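Local coordinates for protein galactose mutarotase related enzyme (Lactobacillus casei, PDB 3Q1N) that probably binds carbohydrate and may act as an isomerase of the aldose 1-epimerase (galactose mutarotase-like) family, at residues A46-P51 against V113-T118; F146-G149 against S155-D158; I241-P244 against K248-F251. All coordinates share one frame; numbering follows the deposited sequence.

Contact 1: A46-P51 against V113-T118. With EDO (1,2-ethanediol), chain T.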
loop_
_atom_site.group_PDB
_atom_site.type_symbol
_atom_site.label_atom_id
_atom_site.label_comp_id
_atom_site.label_asym_id
_atom_site.label_seq_id
_atom_site.Cartn_x
_atom_site.Cartn_y
_atom_site.Cartn_z
ATOM N N ALA A 46 2.296 -1.236 -8.252
ATOM C CA ALA A 46 2.163 -0.507 -6.972
ATOM C C ALA A 46 0.826 0.242 -6.868
ATOM O O ALA A 46 0.800 1.501 -6.816
ATOM C CB ALA A 46 3.395 0.484 -6.792
ATOM N N PRO A 47 -0.283 -0.511 -6.862
ATOM C CA PRO A 47 -1.568 0.182 -6.841
ATOM C C PRO A 47 -1.884 1.013 -5.598
ATOM O O PRO A 47 -1.413 0.723 -4.463
ATOM C CB PRO A 47 -2.611 -0.938 -6.933
ATOM C CG PRO A 47 -1.863 -2.179 -7.262
ATOM C CD PRO A 47 -0.419 -1.974 -6.943
ATOM N N ILE A 48 -2.735 2.019 -5.840
ATOM C CA ILE A 48 -3.372 2.756 -4.769
ATOM C C ILE A 48 -4.652 2.037 -4.385
ATOM O O ILE A 48 -5.405 1.574 -5.274
ATOM C CB ILE A 48 -3.670 4.224 -5.194
ATOM C CG1 ILE A 48 -2.353 4.965 -5.412
ATOM C CG2 ILE A 48 -4.531 4.935 -4.087
ATOM C CD1 ILE A 48 -2.500 6.400 -6.022
ATOM N N LEU A 49 -4.900 1.943 -3.082
ATOM C CA LEU A 49 -6.045 1.218 -2.495
ATOM C C LEU A 49 -6.955 2.247 -1.835
ATOM O O LEU A 49 -6.621 2.804 -0.804
ATOM C CB LEU A 49 -5.549 0.189 -1.473
ATOM C CG LEU A 49 -4.381 -0.718 -1.856
ATOM C CD1 LEU A 49 -4.006 -1.595 -0.648
ATOM C CD2 LEU A 49 -4.705 -1.567 -3.074
ATOM N N PHE A 50 -8.097 2.529 -2.456
ATOM C CA PHE A 50 -9.057 3.494 -1.889
ATOM C C PHE A 50 -10.411 3.220 -2.517
ATOM O O PHE A 50 -10.470 2.944 -3.681
ATOM C CB PHE A 50 -8.655 4.939 -2.236
ATOM C CG PHE A 50 -9.687 5.991 -1.858
ATOM C CD1 PHE A 50 -9.656 6.579 -0.590
ATOM C CD2 PHE A 50 -10.673 6.411 -2.769
ATOM C CE1 PHE A 50 -10.564 7.549 -0.216
ATOM C CE2 PHE A 50 -11.592 7.414 -2.402
ATOM C CZ PHE A 50 -11.536 7.977 -1.120
ATOM N N PRO A 51 -11.496 3.309 -1.729
ATOM C CA PRO A 51 -11.647 3.613 -0.310
ATOM C C PRO A 51 -11.643 2.380 0.607
ATOM O O PRO A 51 -12.031 2.482 1.771
ATOM C CB PRO A 51 -12.992 4.345 -0.263
ATOM C CG PRO A 51 -13.784 3.673 -1.305
ATOM C CD PRO A 51 -12.803 3.293 -2.413
ATOM N N VAL A 113 -2.745 12.935 -5.191
ATOM C CA VAL A 113 -1.463 12.313 -4.901
ATOM C C VAL A 113 -0.353 13.111 -5.600
ATOM O O VAL A 113 -0.423 13.303 -6.817
ATOM C CB VAL A 113 -1.483 10.838 -5.423
ATOM C CG1 VAL A 113 -0.259 10.055 -4.964
ATOM C CG2 VAL A 113 -2.805 10.139 -5.024
ATOM N N THR A 114 0.670 13.547 -4.862
ATOM C CA THR A 114 1.781 14.273 -5.426
ATOM C C THR A 114 3.036 13.438 -5.244
ATOM O O THR A 114 3.288 12.965 -4.133
ATOM C CB THR A 114 1.937 15.679 -4.789
ATOM O OG1 THR A 114 0.795 16.468 -5.148
ATOM C CG2 THR A 114 3.238 16.381 -5.296
ATOM N N TYR A 115 3.746 13.207 -6.362
ATOM C CA TYR A 115 4.993 12.447 -6.355
ATOM C C TYR A 115 6.129 13.423 -6.550
ATOM O O TYR A 115 6.040 14.279 -7.414
ATOM C CB TYR A 115 5.026 11.429 -7.474
ATOM C CG TYR A 115 3.990 10.334 -7.370
ATOM C CD1 TYR A 115 4.240 9.203 -6.611
ATOM C CD2 TYR A 115 2.778 10.439 -8.034
ATOM C CE1 TYR A 115 3.322 8.173 -6.534
ATOM C CE2 TYR A 115 1.827 9.414 -7.928
ATOM C CZ TYR A 115 2.118 8.301 -7.171
ATOM O OH TYR A 115 1.211 7.271 -7.027
HETATM N N MSE A 116 7.213 13.269 -5.795
HETATM C CA MSE A 116 8.390 14.080 -6.020
HETATM C C MSE A 116 9.658 13.270 -5.743
HETATM O O MSE A 116 9.772 12.616 -4.694
HETATM C CB MSE A 116 8.343 15.328 -5.125
HETATM C CG MSE A 116 9.452 16.306 -5.434
HETATM SE SE MSE A 116 9.490 17.812 -4.225
HETATM C CE MSE A 116 8.201 17.381 -2.862
ATOM N N LEU A 117 10.585 13.304 -6.705
ATOM C CA LEU A 117 11.901 12.700 -6.534
ATOM C C LEU A 117 12.850 13.724 -5.914
ATOM O O LEU A 117 12.822 14.925 -6.260
ATOM C CB LEU A 117 12.487 12.216 -7.851
ATOM C CG LEU A 117 11.827 10.979 -8.436
ATOM C CD1 LEU A 117 12.235 10.801 -9.924
ATOM C CD2 LEU A 117 12.071 9.706 -7.488
ATOM N N THR A 118 13.639 13.236 -4.970
ATOM C CA THR A 118 14.652 14.006 -4.238
ATOM C C THR A 118 15.941 13.219 -4.236
ATOM O O THR A 118 16.008 12.089 -4.741
ATOM C CB THR A 118 14.230 14.209 -2.738
ATOM O OG1 THR A 118 14.267 12.938 -2.061
ATOM C CG2 THR A 118 12.834 14.868 -2.642
HETATM C C1 EDO T . -1.579 15.866 -3.745
HETATM O O1 EDO T . -1.407 17.248 -3.814
HETATM C C2 EDO T . -1.961 15.464 -2.322
HETATM O O2 EDO T . -1.117 15.911 -1.303
#
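Val-113 is the first residue of the 113-118 segment to meet Ile-48. Its CG2 methyl lies 3.9 Å from Ile-48 CD1. The two side chains reach toward each other and touch tip to tip. Both are modelled in two conformers, and this describes one of them. On the valine, CG1 is anti to the backbone N (chi1 -171°), which leaves CG2 as the methyl turned to the isoleucine. Val-113 also packs on Val-124 and Tyr-126 of the neighbouring strand 121-130.

Further along, Tyr-115 and Ile-48 approach each other from opposite directions. The tyrosine OH is 3.9 Å from Ile-48 CD1, a van der Waals approach. The polar partner of that hydroxyl is the backbone O of Ala-19, so the buried OH is satisfied. CD1 of Ile-48 thus meets both a methyl and a phenol oxygen. The isoleucine gets there with an extended chain, CD1 anti to CA (chi2 172°).

The backbones stay well apart, with CA of Ile-48 9.7 Å from CA of Val-113. Strands 48-49 and 109-118 belong to different antiparallel sheets, and the contact joins the two across the interior of the beta-sandwich. The chemistry is almost wholly apolar, which implies that shape and burial rather than directed bonds hold these residues together.

Contact 2: F146-G149 against S155-D158. With EDO (1,2-ethanediol), chain I; EDO (1,2-ethanediol), chain L.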
loop_
_atom_site.group_PDB
_atom_site.type_symbol
_atom_site.label_atom_id
_atom_site.label_comp_id
_atom_site.label_asym_id
_atom_site.label_seq_id
_atom_site.Cartn_x
_atom_site.Cartn_y
_atom_site.Cartn_z
ATOM N N PHE A 146 8.409 -4.695 -4.514
ATOM C CA PHE A 146 9.821 -4.417 -4.706
ATOM C C PHE A 146 10.579 -5.640 -5.152
ATOM O O PHE A 146 10.428 -6.732 -4.583
ATOM C CB PHE A 146 10.433 -3.931 -3.404
ATOM C CG PHE A 146 9.869 -2.611 -2.948
ATOM C CD1 PHE A 146 10.180 -1.445 -3.638
ATOM C CD2 PHE A 146 8.966 -2.554 -1.908
ATOM C CE1 PHE A 146 9.660 -0.222 -3.248
ATOM C CE2 PHE A 146 8.416 -1.332 -1.520
ATOM C CZ PHE A 146 8.755 -0.172 -2.181
ATOM N N ASN A 147 11.404 -5.456 -6.163
ATOM C CA ASN A 147 12.271 -6.565 -6.629
ATOM C C ASN A 147 13.224 -7.001 -5.500
ATOM O O ASN A 147 13.743 -6.142 -4.757
ATOM C CB ASN A 147 13.059 -6.138 -7.844
ATOM C CG ASN A 147 12.165 -5.869 -9.023
ATOM O OD1 ASN A 147 11.396 -6.744 -9.414
ATOM N ND2 ASN A 147 12.214 -4.647 -9.564
ATOM N N VAL A 148 13.420 -8.329 -5.386
ATOM C CA VAL A 148 14.384 -8.941 -4.455
ATOM C C VAL A 148 15.145 -10.079 -5.112
ATOM O O VAL A 148 14.659 -10.695 -6.043
ATOM C CB VAL A 148 13.705 -9.460 -3.144
ATOM C CG1 VAL A 148 13.030 -8.292 -2.391
ATOM C CG2 VAL A 148 12.692 -10.581 -3.444
ATOM N N GLY A 149 16.368 -10.312 -4.633
ATOM C CA GLY A 149 17.150 -11.429 -5.082
ATOM C C GLY A 149 16.701 -12.740 -4.466
ATOM O O GLY A 149 16.263 -12.810 -3.324
ATOM N N SER A 155 14.263 -19.453 -3.019
ATOM C CA SER A 155 13.906 -18.824 -1.755
ATOM C C SER A 155 14.409 -17.385 -1.729
ATOM O O SER A 155 15.357 -17.020 -2.451
ATOM C CB SER A 155 14.484 -19.601 -0.570
ATOM O OG SER A 155 15.886 -19.661 -0.649
ATOM N N PHE A 156 13.774 -16.550 -0.896
ATOM C CA PHE A 156 14.234 -15.170 -0.775
ATOM C C PHE A 156 15.673 -15.184 -0.230
ATOM O O PHE A 156 16.008 -15.961 0.667
ATOM C CB PHE A 156 13.332 -14.323 0.119
ATOM C CG PHE A 156 11.913 -14.234 -0.347
ATOM C CD1 PHE A 156 11.614 -13.716 -1.606
ATOM C CD2 PHE A 156 10.892 -14.658 0.474
ATOM C CE1 PHE A 156 10.302 -13.622 -2.043
ATOM C CE2 PHE A 156 9.551 -14.592 0.036
ATOM C CZ PHE A 156 9.270 -14.061 -1.218
ATOM N N ASP A 157 16.543 -14.335 -0.772
ATOM C CA ASP A 157 17.973 -14.405 -0.395
ATOM C C ASP A 157 18.327 -13.589 0.848
ATOM O O ASP A 157 19.000 -12.545 0.756
ATOM C CB ASP A 157 18.847 -13.974 -1.573
ATOM C CG ASP A 157 20.330 -14.226 -1.349
ATOM O OD1 ASP A 157 20.679 -15.041 -0.451
ATOM O OD2 ASP A 157 21.161 -13.634 -2.104
ATOM N N ASP A 158 17.884 -14.084 2.000
ATOM C CA ASP A 158 18.194 -13.500 3.305
ATOM C C ASP A 158 17.757 -12.028 3.447
ATOM O O ASP A 158 18.520 -11.179 3.880
ATOM C CB ASP A 158 19.682 -13.694 3.622
ATOM C CG ASP A 158 20.082 -15.164 3.636
ATOM O OD1 ASP A 158 19.192 -16.024 3.916
ATOM O OD2 ASP A 158 21.273 -15.435 3.372
HETATM C C1 EDO I . 14.349 -3.089 -3.473
HETATM O O1 EDO I . 15.573 -2.969 -4.199
HETATM C C2 EDO I . 14.587 -3.800 -2.151
HETATM O O2 EDO I . 15.083 -5.126 -2.386
HETATM C C1 EDO L . 21.091 -14.180 -5.393
HETATM O O1 EDO L . 22.317 -13.544 -4.953
HETATM C C2 EDO L . 20.206 -13.365 -6.358
HETATM O O2 EDO L . 20.866 -12.950 -7.582
#
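Gly-149 meets Asp-157 through the backbone. The N of Asp-157 donates to Gly-149 O at 3.0 Å, with an N-H...O angle of 151°. The donor is tilted 27° from the carbonyl plane. CB of Asp-157 also rests against this oxygen, 3.3 Å from Gly-149 O. One carbonyl therefore takes both the hydrogen bond and a close methylene.

Phe-156 and Val-148 form the apolar half. Val-148 CG2 lies 3.8 Å from Phe-156 CD1, and the two side chains meet at a slant. The valine has CG1 anti to its carbonyl carbon (chi1 -61°), and this puts CG2 between N and C, facing the phenylalanine. The Phe-156 ring is further stacked with His-200 and touches Ile-252 of strand 251-258.

Beyond CB, the carboxylate of Asp-157 has other partners. Its OD2 bonds to His-225 NE2, and a 1,2-ethanediol, probably from the crystallisation liquor, donates from O1 to Asp-157 OD2 at 3.1 Å. An alanine here is likely to leave His-225 NE2 without its carboxylate partner.

A second ethanediol donates from O2 to Asn-147 O at 2.9 Å, near the end of the strand.

Asp-157 is the centre of an inverse gamma turn, in which Asp-158 N bonds to Phe-156 O at 3.0 Å. The turn lies near the end of the loop that leaves strand 136-147 and leads into strand 160-164. It is a connection between two antiparallel sheets of the mutarotase-like beta-sandwich, with the Asp-157 N to Gly-149 O bond closing it at its neck.

Contact 3: I241-P244 against K248-F251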
loop_
_atom_site.group_PDB
_atom_site.type_symbol
_atom_site.label_atom_id
_atom_site.label_comp_id
_atom_site.label_asym_id
_atom_site.label_seq_id
_atom_site.Cartn_x
_atom_site.Cartn_y
_atom_site.Cartn_z
ATOM N N ILE A 241 3.296 -6.895 4.631
ATOM C CA ILE A 241 4.255 -7.604 3.796
ATOM C C ILE A 241 3.513 -8.725 3.072
ATOM O O ILE A 241 2.713 -9.448 3.687
ATOM C CB ILE A 241 5.408 -8.189 4.628
ATOM C CG1 ILE A 241 6.027 -7.113 5.537
ATOM C CG2 ILE A 241 6.491 -8.794 3.711
ATOM C CD1 ILE A 241 5.408 -7.044 6.961
ATOM N N TRP A 242 3.766 -8.856 1.775
ATOM C CA TRP A 242 3.069 -9.843 0.906
ATOM C C TRP A 242 3.947 -10.292 -0.250
ATOM O O TRP A 242 4.682 -9.509 -0.816
ATOM C CB TRP A 242 1.755 -9.254 0.347
ATOM C CG TRP A 242 1.115 -10.137 -0.654
ATOM C CD1 TRP A 242 0.445 -11.317 -0.427
ATOM C CD2 TRP A 242 1.140 -9.963 -2.063
ATOM N NE1 TRP A 242 0.039 -11.865 -1.616
ATOM C CE2 TRP A 242 0.440 -11.046 -2.634
ATOM C CE3 TRP A 242 1.664 -8.970 -2.907
ATOM C CZ2 TRP A 242 0.267 -11.177 -4.015
ATOM C CZ3 TRP A 242 1.471 -9.080 -4.254
ATOM C CH2 TRP A 242 0.778 -10.193 -4.805
ATOM N N SER A 243 3.905 -11.585 -0.551
ATOM C CA SER A 243 4.432 -12.121 -1.799
ATOM C C SER A 243 3.556 -13.294 -2.196
ATOM O O SER A 243 3.073 -14.007 -1.324
ATOM C CB SER A 243 5.861 -12.601 -1.625
ATOM O OG SER A 243 6.439 -12.820 -2.886
ATOM N N PRO A 244 3.303 -13.460 -3.491
ATOM C CA PRO A 244 2.384 -14.511 -3.928
ATOM C C PRO A 244 2.625 -15.857 -3.231
ATOM O O PRO A 244 3.747 -16.410 -3.241
ATOM C CB PRO A 244 2.684 -14.625 -5.418
ATOM C CG PRO A 244 3.033 -13.199 -5.823
ATOM C CD PRO A 244 3.786 -12.639 -4.621
ATOM N N LYS A 248 7.255 -18.761 -6.203
ATOM C CA LYS A 248 8.613 -18.274 -5.978
ATOM C C LYS A 248 8.802 -16.915 -6.707
ATOM O O LYS A 248 9.675 -16.782 -7.573
ATOM C CB LYS A 248 9.625 -19.322 -6.475
ATOM C CG LYS A 248 9.367 -20.777 -5.988
ATOM C CD LYS A 248 10.505 -21.360 -5.141
ATOM C CE LYS A 248 10.588 -22.913 -5.268
ATOM N NZ LYS A 248 11.753 -23.479 -6.086
ATOM N N ALA A 249 8.006 -15.911 -6.340
ATOM C CA ALA A 249 8.095 -14.618 -6.987
ATOM C C ALA A 249 9.375 -13.919 -6.537
ATOM O O ALA A 249 9.711 -13.975 -5.359
ATOM C CB ALA A 249 6.891 -13.757 -6.655
ATOM N N PRO A 250 10.077 -13.263 -7.465
ATOM C CA PRO A 250 11.298 -12.501 -7.148
ATOM C C PRO A 250 10.956 -11.077 -6.700
ATOM O O PRO A 250 11.585 -10.105 -7.135
ATOM C CB PRO A 250 12.043 -12.505 -8.492
ATOM C CG PRO A 250 10.907 -12.455 -9.491
ATOM C CD PRO A 250 9.817 -13.303 -8.928
ATOM N N PHE A 251 9.923 -10.964 -5.881
ATOM C CA PHE A 251 9.537 -9.659 -5.261
ATOM C C PHE A 251 8.879 -9.841 -3.909
ATOM O O PHE A 251 8.358 -10.895 -3.599
ATOM C CB PHE A 251 8.656 -8.823 -6.214
ATOM C CG PHE A 251 7.201 -9.273 -6.332
ATOM C CD1 PHE A 251 6.243 -8.975 -5.347
ATOM C CD2 PHE A 251 6.775 -9.961 -7.458
ATOM C CE1 PHE A 251 4.895 -9.362 -5.498
ATOM C CE2 PHE A 251 5.424 -10.337 -7.609
ATOM C CZ PHE A 251 4.512 -10.066 -6.634
HETATM O O HOH W 1 6.250 -15.502 -3.808
#
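The backbones of 241-244 and 248-251 face each other across a short loop, with CA atoms 6.6 Å apart at Ser-243 and Phe-251 and 6.5 Å apart at Pro-244 and Ala-249. Ser-243 makes the direct polar link. Its OG donates to Phe-251 O at 2.8 Å, nearly in line with the C=O bond (162°). With OG anti to the backbone N (chi1 -167°), the hydroxyl is carried across to the other segment. The same OG accepts from a water, which also donates to Pro-244 O and takes the N-H of Ala-249. This water ties both sides of the loop together.

The segments flank the connection of a beta-hairpin formed by antiparallel strands 238-242 and 251-258, in one sheet of the mutarotase-like beta-sandwich. Trp-242 continues that pairing through its backbone bonding to Ala-253.

The Phe-251 ring packs against both Pro-244 and Trp-242. Pro-244 crosses it at about a right angle, its CD only 3.3 Å from Phe-251 CZ. CZ3 of Trp-242 comes to the edge of the phenylalanine ring, in its plane, 3.7 Å from Phe-251 CE1. The two ring planes are inclined at 54°. Trp-242 also meets Trp-42 edge-to-face, and Trp-35 packs on Phe-251. Ala-249 CB lies 3.9 Å from both Pro-244 CD and Ser-243 OG.

Overall arrangement
Contacts 2 and 3 are neighbours, with centres 8 Å apart. They meet directly: Val-148 N lies 3.1 Å from Pro-250 O, a probable hydrogen bond, and Phe-156 CZ packs 3.5 Å from Ser-243 OG. Contact 1 stands apart. Its centre is 24 Å from that of contact 2 and 21 Å from that of contact 3. All three still reach one sheet, because strand 136-147 pairs with both 48-49 and 251-258. Contact 1 links this sheet to the other layer, while contacts 2 and 3 lie at strand ends. The side chain of Trp-242 lies about 4 Å from an ethanediol and about 6 Å from a nitrate, both probably from the crystallisation liquor, though such molecules may mark a pocket.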